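Side-chain contact in DUF2666 domain-containing protein (Pyrococcus furiosus, PDB 3V68), which is of unknown function but belongs to the DUF2666 family and probably binds double-stranded DNA: residues I137-T140 with S145-V148. Numbering follows the deposited sequence.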
ATOM      1  N   ILE A 137       9.741   2.886  14.249  1.00 16.03           N
ATOM      2  CA  ILE A 137       9.023   1.905  13.446  1.00 15.59           C
ATOM      3  C   ILE A 137       9.910   0.666  13.413  1.00 14.92           C
ATOM      4  O   ILE A 137      11.118   0.777  13.213  1.00 14.58           O
ATOM      5  CB  ILE A 137       8.797   2.395  11.990  1.00 15.73           C
ATOM      6  CG1 ILE A 137       8.201   3.816  11.952  1.00 16.90           C
ATOM      7  CG2 ILE A 137       7.959   1.379  11.195  1.00 16.32           C
ATOM      8  CD1 ILE A 137       6.798   3.954  12.518  1.00 18.39           C
ATOM      9  N   ASN A 138       9.319  -0.509  13.611  1.00 14.40           N
ATOM     10  CA  ASN A 138      10.085  -1.755  13.612  1.00 14.26           C
ATOM     11  C   ASN A 138       9.355  -2.918  12.941  1.00 13.59           C
ATOM     12  O   ASN A 138       8.366  -3.428  13.475  1.00 13.69           O
ATOM     13  CB  ASN A 138      10.499  -2.119  15.048  1.00 14.80           C
ATOM     14  CG  ASN A 138      10.978  -3.555  15.179  1.00 15.95           C
ATOM     15  OD1 ASN A 138      11.711  -4.064  14.330  1.00 17.29           O
ATOM     16  ND2 ASN A 138      10.552  -4.220  16.250  1.00 18.67           N
ATOM     17  N   PHE A 139       9.841  -3.320  11.768  1.00 12.92           N
ATOM     18  CA  PHE A 139       9.431  -4.573  11.136  1.00 12.48           C
ATOM     19  C   PHE A 139      10.637  -5.495  11.085  1.00 12.78           C
ATOM     20  O   PHE A 139      11.621  -5.204  10.404  1.00 12.33           O
ATOM     21  CB  PHE A 139       8.884  -4.347   9.719  1.00 12.35           C
ATOM     22  CG  PHE A 139       8.426  -5.615   9.030  1.00 11.79           C
ATOM     23  CD1 PHE A 139       7.114  -6.045   9.158  1.00 12.19           C
ATOM     24  CD2 PHE A 139       9.309  -6.379   8.264  1.00 12.81           C
ATOM     25  CE1 PHE A 139       6.674  -7.208   8.533  1.00 12.92           C
ATOM     26  CE2 PHE A 139       8.886  -7.551   7.636  1.00 13.01           C
ATOM     27  CZ  PHE A 139       7.560  -7.968   7.774  1.00 12.71           C
ATOM     28  N   THR A 140      10.552  -6.613  11.796  1.00 13.24           N
ATOM     29  CA  THR A 140      11.647  -7.571  11.841  1.00 14.04           C
ATOM     30  C   THR A 140      11.110  -8.953  11.519  1.00 14.35           C
ATOM     31  O   THR A 140      10.159  -9.422  12.150  1.00 14.43           O
ATOM     32  CB  THR A 140      12.353  -7.560  13.220  1.00 14.23           C
ATOM     33  OG1 THR A 140      12.936  -6.274  13.445  1.00 16.01           O
ATOM     34  CG2 THR A 140      13.452  -8.612  13.283  1.00 15.17           C
ATOM     35  N   SER A 145      15.066 -19.040   5.182  1.00 22.64           N
ATOM     36  CA  SER A 145      16.094 -18.225   4.539  1.00 22.40           C
ATOM     37  C   SER A 145      15.648 -16.773   4.337  1.00 21.63           C
ATOM     38  O   SER A 145      16.422 -15.945   3.861  1.00 22.30           O
ATOM     39  CB  SER A 145      16.512 -18.847   3.204  1.00 22.72           C
ATOM     40  OG  SER A 145      15.412 -18.950   2.318  1.00 24.17           O
ATOM     41  N   TRP A 146      14.404 -16.473   4.709  1.00 20.28           N
ATOM     42  CA  TRP A 146      13.830 -15.138   4.541  1.00 18.86           C
ATOM     43  C   TRP A 146      14.115 -14.238   5.741  1.00 18.31           C
ATOM     44  O   TRP A 146      13.673 -14.513   6.860  1.00 18.06           O
ATOM     45  CB  TRP A 146      12.315 -15.240   4.290  1.00 18.99           C
ATOM     46  CG  TRP A 146      11.599 -13.915   4.202  1.00 17.75           C
ATOM     47  CD1 TRP A 146      11.853 -12.901   3.323  1.00 18.52           C
ATOM     48  CD2 TRP A 146      10.494 -13.480   5.008  1.00 17.25           C
ATOM     49  NE1 TRP A 146      10.982 -11.857   3.541  1.00 17.70           N
ATOM     50  CE2 TRP A 146      10.142 -12.184   4.570  1.00 16.98           C
ATOM     51  CE3 TRP A 146       9.775 -14.057   6.064  1.00 17.01           C
ATOM     52  CZ2 TRP A 146       9.095 -11.455   5.149  1.00 16.46           C
ATOM     53  CZ3 TRP A 146       8.735 -13.331   6.643  1.00 17.46           C
ATOM     54  CH2 TRP A 146       8.404 -12.044   6.178  1.00 17.30           C
ATOM     55  N   ILE A 147      14.857 -13.160   5.496  1.00 17.50           N
ATOM     56  CA  ILE A 147      15.145 -12.168   6.525  1.00 17.36           C
ATOM     57  C   ILE A 147      14.927 -10.745   6.012  1.00 17.06           C
ATOM     58  O   ILE A 147      15.451 -10.365   4.960  1.00 17.25           O
ATOM     59  CB  ILE A 147      16.579 -12.322   7.117  1.00 17.34           C
ATOM     60  CG1 ILE A 147      16.831 -11.257   8.190  1.00 17.73           C
ATOM     61  CG2 ILE A 147      17.643 -12.275   6.020  1.00 18.54           C
ATOM     62  CD1 ILE A 147      17.902 -11.633   9.192  1.00 18.59           C
ATOM     63  N   VAL A 148      14.133  -9.979   6.756  1.00 16.89           N
ATOM     64  CA  VAL A 148      13.890  -8.567   6.466  1.00 16.86           C
ATOM     65  C   VAL A 148      13.950  -7.779   7.770  1.00 16.59           C
ATOM     66  O   VAL A 148      13.289  -8.121   8.754  1.00 16.95           O
ATOM     67  CB  VAL A 148      12.504  -8.330   5.784  1.00 16.89           C
ATOM     68  CG1 VAL A 148      12.174  -6.833   5.726  1.00 17.43           C
ATOM     69  CG2 VAL A 148      12.479  -8.916   4.386  1.00 17.58           C
TER
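F139 and V148 make a diagonal apolar contact across a beta hairpin, on the sheet face that the helices cover. CG1 of V148 comes to the edge of the F139 ring, near its plane, and lies 3.9 Å from F139 CD2 and equally close to CE2. CG of F139 lies anti to the backbone N (chi1 -179°), beside the carbonyl carbon, which brings the ring up to V148. W146 meets the same ring more loosely, also at its edge: its CH2 is 4.5 Å from F139 CZ. The backbones touch through a CA-H...O contact, T140 CA to V148 O at 3.5 Å. The two segments run antiparallel, at 171°. They belong to strands 136-143 and 146-153, and 146-153 is an edge strand of a four-stranded antiparallel sheet in the order 15-20, 5-12, 136-143, 146-153. Residues of helices 26-43 and 160-181, among them F32, V36 and I170, pack on F139. Helix 160-181 also supplies K177, in a cation-pi contact with W146. CB of T140 points away from segment 145-148. T140 OG1 donates to N138 OD1 at 2.7 Å, in the carbonyl plane, while ND2 of N138 hydrogen-bonds to E7 OE1 on the neighbouring strand 5-12.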